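Local coordinates for DltD domain-containing protein (Beauveria bassiana, PDB 7D78) that is a thioesterase of the alpha/beta-hydrolase fold that probably closes polyketide chains into medium-ring lactones, at residues K50-I55 with S125-L130; E73-Q78 with D310-F315; L191-S196 with F230-A235; G198-G203 with Q237-L242. All coordinates share one frame; numbering follows the deposited sequence.

Contact 1 of 4, residues K50-I55 with S125-L130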
# COMPACT_ATOMS: atom_id res chain seq x y z
N LYS A 50 -1.39 24.96 27.80
CA LYS A 50 -1.60 24.49 26.44
C LYS A 50 -0.30 24.68 25.68
O LYS A 50 0.29 25.76 25.74
CB LYS A 50 -2.73 25.25 25.74
CG LYS A 50 -3.15 24.65 24.40
CD LYS A 50 -4.21 25.48 23.71
CE LYS A 50 -5.34 24.62 23.26
NZ LYS A 50 -6.63 25.35 23.03
N GLY A 51 0.15 23.64 24.98
CA GLY A 51 1.42 23.69 24.29
C GLY A 51 1.50 22.73 23.12
O GLY A 51 0.57 21.96 22.84
N PRO A 52 2.63 22.75 22.41
CA PRO A 52 2.81 21.86 21.25
C PRO A 52 2.80 20.40 21.66
O PRO A 52 2.91 20.04 22.84
CB PRO A 52 4.18 22.26 20.70
CG PRO A 52 4.91 22.85 21.89
CD PRO A 52 3.85 23.52 22.72
N ALA A 53 2.64 19.53 20.66
CA ALA A 53 2.61 18.10 20.90
C ALA A 53 3.50 17.38 19.90
O ALA A 53 3.50 17.70 18.71
CB ALA A 53 1.18 17.54 20.83
N ILE A 54 4.26 16.39 20.38
CA ILE A 54 5.10 15.55 19.55
C ILE A 54 4.56 14.13 19.65
O ILE A 54 4.48 13.58 20.75
CB ILE A 54 6.57 15.59 19.98
CG1 ILE A 54 7.11 17.03 19.96
CG2 ILE A 54 7.40 14.65 19.13
CD1 ILE A 54 8.46 17.16 20.67
N ILE A 55 4.18 13.54 18.51
CA ILE A 55 3.70 12.16 18.46
C ILE A 55 4.84 11.29 17.96
O ILE A 55 5.34 11.49 16.85
CB ILE A 55 2.47 12.03 17.54
CG1 ILE A 55 1.27 12.78 18.12
CG2 ILE A 55 2.12 10.54 17.32
CD1 ILE A 55 0.23 13.19 17.05
N SER A 125 -3.53 22.42 18.81
CA SER A 125 -3.76 21.72 17.55
C SER A 125 -3.02 22.36 16.37
O SER A 125 -2.95 21.75 15.30
CB SER A 125 -5.26 21.67 17.25
OG SER A 125 -5.73 22.96 16.93
N SER A 126 -2.49 23.57 16.54
CA SER A 126 -1.73 24.23 15.48
C SER A 126 -0.24 23.95 15.57
O SER A 126 0.52 24.49 14.75
CB SER A 126 -1.97 25.75 15.51
OG SER A 126 -1.37 26.35 16.65
N LYS A 127 0.21 23.14 16.53
CA LYS A 127 1.64 22.89 16.73
C LYS A 127 1.89 21.39 16.92
O LYS A 127 2.48 20.98 17.91
CB LYS A 127 2.19 23.67 17.93
CG LYS A 127 2.05 25.18 17.88
CD LYS A 127 2.70 25.79 19.13
CE LYS A 127 2.46 27.29 19.26
NZ LYS A 127 3.04 27.77 20.56
N ILE A 128 1.46 20.58 15.94
CA ILE A 128 1.65 19.13 15.97
C ILE A 128 2.91 18.76 15.19
O ILE A 128 3.08 19.20 14.05
CB ILE A 128 0.43 18.39 15.38
CG1 ILE A 128 -0.87 18.78 16.10
CG2 ILE A 128 0.67 16.89 15.38
CD1 ILE A 128 -0.89 18.45 17.60
N THR A 129 3.78 17.95 15.81
CA THR A 129 4.99 17.42 15.18
C THR A 129 4.93 15.90 15.19
O THR A 129 4.48 15.30 16.17
CB THR A 129 6.27 17.90 15.92
OG1 THR A 129 6.48 19.30 15.65
CG2 THR A 129 7.54 17.11 15.48
N LEU A 130 5.35 15.27 14.08
CA LEU A 130 5.51 13.82 14.02
C LEU A 130 6.98 13.46 14.12
O LEU A 130 7.83 14.03 13.42
CB LEU A 130 4.91 13.24 12.73
CG LEU A 130 3.39 13.28 12.57
CD1 LEU A 130 2.95 12.41 11.41
CD2 LEU A 130 2.64 12.92 13.87

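Contact 2 of 4, residues E73-Q78 with D310-F315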
# COMPACT_ATOMS: atom_id res chain seq x y z
N GLU A 73 10.22 12.11 28.34
CA GLU A 73 10.38 12.87 29.57
C GLU A 73 11.13 14.18 29.33
O GLU A 73 10.76 15.22 29.87
CB GLU A 73 11.11 12.03 30.62
CG GLU A 73 10.36 10.77 31.03
CD GLU A 73 11.16 9.90 31.99
OE1 GLU A 73 12.19 10.37 32.51
OE2 GLU A 73 10.75 8.74 32.22
N THR A 74 12.18 14.14 28.51
CA THR A 74 12.91 15.36 28.16
C THR A 74 12.02 16.31 27.38
O THR A 74 11.98 17.51 27.66
CB THR A 74 14.17 15.02 27.37
OG1 THR A 74 15.05 14.23 28.17
CG2 THR A 74 14.91 16.30 26.95
N PHE A 75 11.31 15.79 26.37
CA PHE A 75 10.38 16.62 25.61
C PHE A 75 9.37 17.28 26.54
O PHE A 75 9.12 18.48 26.46
CB PHE A 75 9.66 15.78 24.55
CG PHE A 75 10.51 15.44 23.35
CD1 PHE A 75 11.67 16.13 23.06
CD2 PHE A 75 10.11 14.41 22.49
CE1 PHE A 75 12.44 15.81 21.95
CE2 PHE A 75 10.88 14.08 21.38
CZ PHE A 75 12.04 14.77 21.10
N GLN A 76 8.80 16.49 27.46
CA GLN A 76 7.81 17.03 28.39
C GLN A 76 8.41 18.13 29.27
O GLN A 76 7.76 19.14 29.53
CB GLN A 76 7.27 15.90 29.26
CG GLN A 76 6.26 16.35 30.27
CD GLN A 76 5.90 15.23 31.22
OE1 GLN A 76 6.77 14.51 31.70
NE2 GLN A 76 4.62 15.07 31.49
N SER A 77 9.64 17.93 29.74
CA SER A 77 10.25 18.93 30.61
C SER A 77 10.61 20.21 29.86
O SER A 77 10.82 21.24 30.49
CB SER A 77 11.50 18.38 31.28
OG SER A 77 12.55 18.24 30.35
N GLN A 78 10.69 20.15 28.53
CA GLN A 78 10.92 21.34 27.72
C GLN A 78 9.63 21.93 27.16
O GLN A 78 9.69 22.81 26.29
CB GLN A 78 11.92 21.02 26.61
CG GLN A 78 13.31 20.70 27.15
CD GLN A 78 14.36 20.54 26.07
OE1 GLN A 78 14.25 21.12 24.99
NE2 GLN A 78 15.40 19.77 26.36
N ASP A 310 18.41 17.81 22.33
CA ASP A 310 18.28 19.27 22.36
C ASP A 310 18.18 19.83 20.95
O ASP A 310 17.44 20.80 20.71
CB ASP A 310 19.47 19.89 23.10
CG ASP A 310 19.27 19.88 24.60
OD1 ASP A 310 18.13 19.60 25.03
OD2 ASP A 310 20.24 20.14 25.34
N ALA A 311 18.90 19.24 20.00
CA ALA A 311 18.81 19.69 18.62
C ALA A 311 17.42 19.48 18.04
O ALA A 311 16.95 20.28 17.23
CB ALA A 311 19.85 18.96 17.77
N MET A 312 16.74 18.41 18.46
CA MET A 312 15.38 18.16 17.99
C MET A 312 14.42 19.22 18.50
O MET A 312 13.67 19.82 17.72
CB MET A 312 14.91 16.77 18.44
CG MET A 312 15.73 15.63 17.87
SD MET A 312 15.29 14.05 18.62
CE MET A 312 16.26 12.98 17.60
N THR A 313 14.43 19.49 19.81
CA THR A 313 13.51 20.48 20.36
C THR A 313 13.80 21.87 19.82
O THR A 313 12.87 22.68 19.68
CB THR A 313 13.59 20.50 21.88
OG1 THR A 313 14.95 20.66 22.30
CG2 THR A 313 13.04 19.21 22.43
N GLU A 314 15.07 22.17 19.53
CA GLU A 314 15.39 23.45 18.92
C GLU A 314 14.78 23.54 17.52
O GLU A 314 14.16 24.55 17.17
CB GLU A 314 16.91 23.65 18.87
CG GLU A 314 17.34 24.98 18.26
CD GLU A 314 18.79 24.97 17.78
OE1 GLU A 314 19.31 26.05 17.42
OE2 GLU A 314 19.41 23.88 17.75
N PHE A 315 14.94 22.48 16.72
CA PHE A 315 14.37 22.48 15.37
C PHE A 315 12.85 22.60 15.42
O PHE A 315 12.25 23.35 14.63
CB PHE A 315 14.78 21.20 14.62
CG PHE A 315 14.22 21.10 13.23
CD1 PHE A 315 14.89 21.66 12.16
CD2 PHE A 315 13.02 20.43 13.00
CE1 PHE A 315 14.37 21.58 10.87
CE2 PHE A 315 12.49 20.33 11.71
CZ PHE A 315 13.17 20.90 10.65

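Contact 3 of 4, residues L191-S196 with F230-A235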
# COMPACT_ATOMS: atom_id res chain seq x y z
N LEU A 191 7.15 -15.52 12.76
CA LEU A 191 8.58 -15.77 12.89
C LEU A 191 9.21 -14.60 13.61
O LEU A 191 8.68 -13.48 13.55
CB LEU A 191 9.23 -15.97 11.51
CG LEU A 191 9.41 -14.73 10.60
CD1 LEU A 191 10.33 -15.08 9.46
CD2 LEU A 191 8.08 -14.21 10.06
N PRO A 192 10.33 -14.81 14.30
CA PRO A 192 11.10 -13.67 14.82
C PRO A 192 11.58 -12.81 13.67
O PRO A 192 12.00 -13.35 12.63
CB PRO A 192 12.28 -14.33 15.55
CG PRO A 192 11.95 -15.78 15.64
CD PRO A 192 11.04 -16.08 14.49
N PRO A 193 11.51 -11.48 13.79
CA PRO A 193 12.01 -10.62 12.71
C PRO A 193 13.49 -10.80 12.43
O PRO A 193 13.95 -10.42 11.34
CB PRO A 193 11.73 -9.19 13.22
CG PRO A 193 10.94 -9.33 14.48
CD PRO A 193 10.99 -10.73 14.95
N PHE A 194 14.26 -11.33 13.39
CA PHE A 194 15.68 -11.62 13.21
C PHE A 194 15.99 -12.93 13.94
O PHE A 194 15.73 -13.03 15.15
CB PHE A 194 16.55 -10.48 13.75
CG PHE A 194 16.21 -9.13 13.19
CD1 PHE A 194 15.27 -8.33 13.80
CD2 PHE A 194 16.83 -8.66 12.03
CE1 PHE A 194 14.94 -7.08 13.28
CE2 PHE A 194 16.50 -7.42 11.51
CZ PHE A 194 15.55 -6.63 12.14
N ASN A 195 16.51 -13.92 13.22
CA ASN A 195 16.89 -15.17 13.86
C ASN A 195 18.30 -15.03 14.44
O ASN A 195 18.96 -13.99 14.32
CB ASN A 195 16.78 -16.34 12.88
CG ASN A 195 17.78 -16.28 11.73
OD1 ASN A 195 18.83 -15.66 11.82
ND2 ASN A 195 17.44 -16.95 10.63
N SER A 196 18.78 -16.11 15.08
CA SER A 196 20.07 -16.06 15.76
C SER A 196 21.23 -15.78 14.82
O SER A 196 22.28 -15.31 15.27
CB SER A 196 20.32 -17.38 16.50
OG SER A 196 20.40 -18.43 15.56
N PHE A 230 5.02 -6.87 24.69
CA PHE A 230 6.06 -7.04 23.68
C PHE A 230 6.14 -8.50 23.24
O PHE A 230 6.17 -9.41 24.08
CB PHE A 230 7.41 -6.58 24.20
CG PHE A 230 8.56 -6.94 23.28
CD1 PHE A 230 8.72 -6.27 22.07
CD2 PHE A 230 9.44 -7.96 23.60
CE1 PHE A 230 9.75 -6.61 21.20
CE2 PHE A 230 10.47 -8.31 22.74
CZ PHE A 230 10.63 -7.63 21.54
N ARG A 231 6.16 -8.73 21.93
CA ARG A 231 6.20 -10.09 21.38
C ARG A 231 7.27 -10.12 20.31
O ARG A 231 7.21 -9.35 19.35
CB ARG A 231 4.82 -10.48 20.82
CG ARG A 231 3.68 -10.38 21.85
CD ARG A 231 2.32 -10.80 21.28
NE ARG A 231 1.83 -9.86 20.27
CZ ARG A 231 1.07 -8.80 20.53
NH1 ARG A 231 0.68 -8.52 21.77
NH2 ARG A 231 0.69 -8.00 19.53
N ASN A 232 8.27 -10.99 20.47
CA ASN A 232 9.41 -11.01 19.55
C ASN A 232 9.09 -11.89 18.33
O ASN A 232 9.77 -12.87 18.01
CB ASN A 232 10.67 -11.47 20.27
CG ASN A 232 11.91 -11.38 19.40
OD1 ASN A 232 11.95 -10.60 18.45
ND2 ASN A 232 12.92 -12.17 19.72
N LYS A 233 8.01 -11.52 17.65
CA LYS A 233 7.56 -12.26 16.48
C LYS A 233 6.77 -11.31 15.59
O LYS A 233 6.18 -10.35 16.08
CB LYS A 233 6.68 -13.46 16.86
CG LYS A 233 5.43 -13.09 17.67
CD LYS A 233 4.55 -14.32 18.00
CE LYS A 233 3.27 -13.91 18.74
NZ LYS A 233 2.35 -15.06 19.02
N ILE A 234 6.79 -11.57 14.27
CA ILE A 234 5.94 -10.85 13.33
C ILE A 234 5.20 -11.86 12.47
O ILE A 234 5.65 -13.00 12.28
CB ILE A 234 6.73 -9.87 12.43
CG1 ILE A 234 7.82 -10.63 11.64
CG2 ILE A 234 7.31 -8.73 13.26
CD1 ILE A 234 8.45 -9.83 10.51
N ALA A 235 4.07 -11.43 11.92
CA ALA A 235 3.43 -12.19 10.86
C ALA A 235 4.27 -12.13 9.60
O ALA A 235 4.71 -11.05 9.18
CB ALA A 235 2.03 -11.64 10.58
O HOH W 1 13.78 -10.87 16.42

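Contact 4 of 4, residues G198-G203 with Q237-L242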
# COMPACT_ATOMS: atom_id res chain seq x y z
N GLY A 198 20.97 -13.46 12.79
CA GLY A 198 20.65 -12.10 12.40
C GLY A 198 19.87 -11.98 11.11
O GLY A 198 19.74 -10.86 10.59
N GLU A 199 19.34 -13.07 10.58
CA GLU A 199 18.79 -13.09 9.24
C GLU A 199 17.27 -13.14 9.28
O GLU A 199 16.66 -13.46 10.30
CB GLU A 199 19.33 -14.28 8.44
CG GLU A 199 20.83 -14.23 8.20
CD GLU A 199 21.32 -15.40 7.35
OE1 GLU A 199 20.91 -16.55 7.60
OE2 GLU A 199 22.12 -15.15 6.42
N ASN A 200 16.68 -12.84 8.13
CA ASN A 200 15.24 -12.96 7.95
C ASN A 200 14.99 -13.21 6.47
O ASN A 200 15.89 -13.03 5.64
CB ASN A 200 14.50 -11.71 8.46
CG ASN A 200 15.03 -10.44 7.85
OD1 ASN A 200 14.93 -10.23 6.64
ND2 ASN A 200 15.60 -9.57 8.68
N PRO A 201 13.77 -13.64 6.10
CA PRO A 201 13.56 -14.14 4.73
C PRO A 201 13.75 -13.12 3.63
O PRO A 201 14.05 -13.52 2.49
CB PRO A 201 12.11 -14.65 4.77
CG PRO A 201 11.91 -15.06 6.18
CD PRO A 201 12.64 -14.00 6.98
N ILE A 202 13.57 -11.83 3.89
CA ILE A 202 13.70 -10.85 2.80
C ILE A 202 15.03 -10.12 2.83
O ILE A 202 15.34 -9.38 1.88
CB ILE A 202 12.53 -9.83 2.79
CG1 ILE A 202 12.58 -8.92 4.01
CG2 ILE A 202 11.17 -10.55 2.72
CD1 ILE A 202 11.54 -7.78 3.96
N GLY A 203 15.83 -10.30 3.88
CA GLY A 203 17.12 -9.64 3.97
C GLY A 203 17.08 -8.20 4.46
O GLY A 203 17.93 -7.40 4.06
N GLN A 237 3.25 -12.21 6.71
CA GLN A 237 2.58 -11.35 5.72
C GLN A 237 3.04 -9.91 5.79
O GLN A 237 2.78 -9.14 4.86
CB GLN A 237 1.06 -11.42 5.89
CG GLN A 237 0.45 -12.75 5.41
CD GLN A 237 0.80 -13.07 3.96
OE1 GLN A 237 0.85 -12.18 3.10
NE2 GLN A 237 1.05 -14.36 3.67
N THR A 238 3.70 -9.51 6.89
CA THR A 238 4.42 -8.23 6.96
C THR A 238 5.23 -8.03 5.69
O THR A 238 5.24 -6.94 5.11
CB THR A 238 5.35 -8.20 8.18
OG1 THR A 238 4.58 -8.32 9.38
CG2 THR A 238 6.19 -6.90 8.21
N TYR A 239 5.91 -9.09 5.25
CA TYR A 239 6.79 -8.97 4.09
C TYR A 239 6.01 -8.68 2.82
O TYR A 239 6.56 -8.08 1.89
CB TYR A 239 7.61 -10.25 3.95
CG TYR A 239 8.51 -10.51 5.14
CD1 TYR A 239 9.07 -9.45 5.87
CD2 TYR A 239 8.80 -11.81 5.54
CE1 TYR A 239 9.91 -9.70 6.98
CE2 TYR A 239 9.63 -12.07 6.62
CZ TYR A 239 10.18 -11.02 7.33
OH TYR A 239 11.00 -11.32 8.41
N GLN A 240 4.75 -9.10 2.74
CA GLN A 240 3.91 -8.71 1.61
C GLN A 240 3.65 -7.21 1.63
O GLN A 240 3.73 -6.54 0.59
CB GLN A 240 2.59 -9.49 1.65
CG GLN A 240 1.60 -9.09 0.55
CD GLN A 240 2.11 -9.42 -0.84
OE1 GLN A 240 2.67 -8.56 -1.54
NE2 GLN A 240 1.94 -10.66 -1.24
N LYS A 241 3.33 -6.65 2.80
CA LYS A 241 3.13 -5.21 2.91
C LYS A 241 4.41 -4.46 2.55
O LYS A 241 4.36 -3.41 1.89
CB LYS A 241 2.67 -4.85 4.32
CG LYS A 241 1.48 -5.66 4.84
CD LYS A 241 0.32 -5.62 3.84
CE LYS A 241 -0.83 -6.53 4.26
NZ LYS A 241 -1.96 -6.45 3.27
N LEU A 242 5.56 -4.97 2.97
CA LEU A 242 6.82 -4.31 2.65
C LEU A 242 7.15 -4.42 1.17
O LEU A 242 7.84 -3.55 0.63
CB LEU A 242 7.96 -4.90 3.49
CG LEU A 242 7.80 -4.78 5.01
CD1 LEU A 242 9.05 -5.28 5.71
CD2 LEU A 242 7.52 -3.32 5.40

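Contact 1 of 4, residues K50-I55 with S125-L130
Ile55 and Leu130 fill the tightly packed, buried end of this pairing of two parallel neighbours, strands 51-57 and 127-133, in the central sheet of an alpha/beta hydrolase. The two side chains run alongside each other off the same face, Ile55 CB touching Leu130 CD2 at 3.8 Å. Ile128 shares their face: its CD1 reaches Ala53 CB at 3.9 Å, and its CG2 meets Ile55 CD1. Ile55 CG1 sits beside its own backbone N (chi1 -66°), which carries CD1 to both Ile128 and Leu130. Helix 103-118 covers this face through Leu110 and Val114, while Ile316 of helix 305-319 packs on Ile54 and Thr129 across the sheet.

The Pro52-Lys127 end is just as close, CB to CB at 3.7 Å, but opens to solvent. From there the lysine chain runs out extended, its amine only weakly paired with Asp124; Pro52 and Lys127 are both partly exposed.

Three backbone hydrogen bonds tie the strands: Ala53 N to Lys127 O, Thr129 N to Ala53 O and Ile55 N to Thr129 O, the last 2.9 Å long. It is nearly straight, 171° at the hydrogen. Polar bonding is thus left to the backbone, and side chains of the two strands meet through hydrocarbon.

Contact 2 of 4, residues E73-Q78 with D310-F315
Asp310, at the exposed start of the 310-315 helical segment, sends its carboxylate across to Gln78, the residue that leaves helix 68-77. OD1 accepts from Gln78 NE2 at 3.0 Å, with the oxygen met nearly along its C-O axis and lying close to the amide plane; carboxylate and amide planes are turned 50° from each other.

Met312 comes next and works deeper. Its SD stands at the edge of the Phe75 ring, near the ring plane, 4.2 Å from CZ: a Met-aromatic contact. Met312 also packs on Leu260 and Val262 of strand 259-264.

Thr313 joins the polar and apolar halves. Its methyl CG2 presses obliquely on Phe75, 3.4 Å from CD1, while OG1 lies 2.8 Å from Gln78 OE1 and 3.0 Å from the carbonyl O of Asp310, two acceptors within range of its one proton. The hydroxyl is set between backbone N and carbonyl carbon (chi1 53°), turned toward the glutamine as the methyl meets the ring.

A leucine in place of Gln78 would probably leave Asp310 OD1 without this amide partner and Thr313 OG1 without its nearby amide oxygen. NE2 is bonded and OE1 lies beside a hydroxyl, which is consistent with a fixed flip of the amide, so this helix pair combines a polar outer seam with an aromatic, sulfur-bearing interior.

Contact 3 of 4, residues L191-S196 with F230-A235
Leu191 and Ile234 form an antiparallel hydrogen-bonded pair, gripping each other by both backbone bonds. Leu191 N gives to Ile234 O at 3.0 Å, within the carbonyl plane, and Ile234 N returns a bond to Leu191 O at 2.8 Å, nearly straight at 171° but tilted from the plane of its acceptor.

Weaker CA-H...O contacts flank the regular bonds. Lys233 CA lies 3.4 Å from Leu191 O, and Pro192 CA approaches Asn232 O at 3.5 Å; Pro193, with no N-H of its own, cannot extend the donor pattern.

The apolar contacts gather on Ile234. Its CG1 meets Leu191 CD2 at 3.9 Å, the two chains crossing at a slant, and its CG2 touches Pro193 CG at the same distance. The isoleucine can serve both because CG1 is tucked between backbone N and carbonyl carbon (chi1 58°) while CG2 swings beside the N. Tyr239 of helix 238-244 packs on both Leu191 and Ile234.

One water supplies the remaining polar link. It accepts from Phe194 N and donates to Asn232 OD1 at 2.7 Å, bridging the two segments just past the prolines. The same OD1 lies 3.6 Å from Pro193 CD. Phe194 packs on Ala215 and Tyr216 of helix 210-220.

Asn232 is the centre of an inverse gamma turn, which bends the chain before it enters the pair. The paired Leu191-Ile234 bonds make a minimal two-stranded antiparallel sheet, 190-191 with 234-235, separate from the main hydrolase sheet.

Contact 4 of 4, residues G198-G203 with Q237-L242
Asn200 to Gly203 make a type I beta turn, closed by Gly203 N to Asn200 O at 3.2 Å, and this turn sits against the first turns of helix 238-244. Gly203 has positive phi, and a CB there would collide with the carbonyl O of Ile202. Across the interface no hydrogen bond forms; one aromatic ring does most of the work.

Tyr239 reaches out from the helix with CG beside its backbone N (chi1 -62°), laying its ring along the turn. Ile202 comes down over one face: CG2 stands 4.0 Å from the ring centroid, 26° off the normal, a CH-pi contact offset toward the CG end. The other branch of Ile202 lies over the same side, out toward the rim, CD1 reaching Tyr239 CD1 at 3.5 Å and going on to Leu242 CD1 at 3.9 Å. One isoleucine therefore spans two residues of the helix. Pro201 meets the far part of the ring, its CD 3.6 Å from Tyr239 CE2, with the two side chains crossing at about a right angle.

An alanine at Tyr239 would be likely to leave Ile202 CG2 without the ring face it rests on and open a gap beside Pro201. Ala171 and Gln174 of helix 168-183 also pack on Ile202 and Pro201, so two helices contact the turn. Asn200 keeps its amide for its own loop, OD1 bonding Met204 N and, weakly, Gly203 N. What it offers the tyrosine is carbon: CB lies 3.5 Å from Tyr239 OH.

Overall arrangement
Contacts 1 and 2 belong to the hydrolase body and touch through Ile54 CD1 and Phe75 CD2; strand 51-57 and helix 68-77 follow each other in the chain. Contacts 3 and 4 lie on the opposite side of the chain's centre, with contacts 1 and 3 about 33 Å apart between centres. Contacts 3 and 4 also adjoin: Leu191 packs on Pro201, and strand 234-235 leads into helix 238-244. Contacts 1, 2 and 4 are largely buried, contact 3 only partly. Chemistry follows place: regular backbone bonding in the central sheet, mixed polar and aromatic packing between helices, a short strand pair with a water bridge beside it in contact 3, and ring packing without cross-bonds in contact 4.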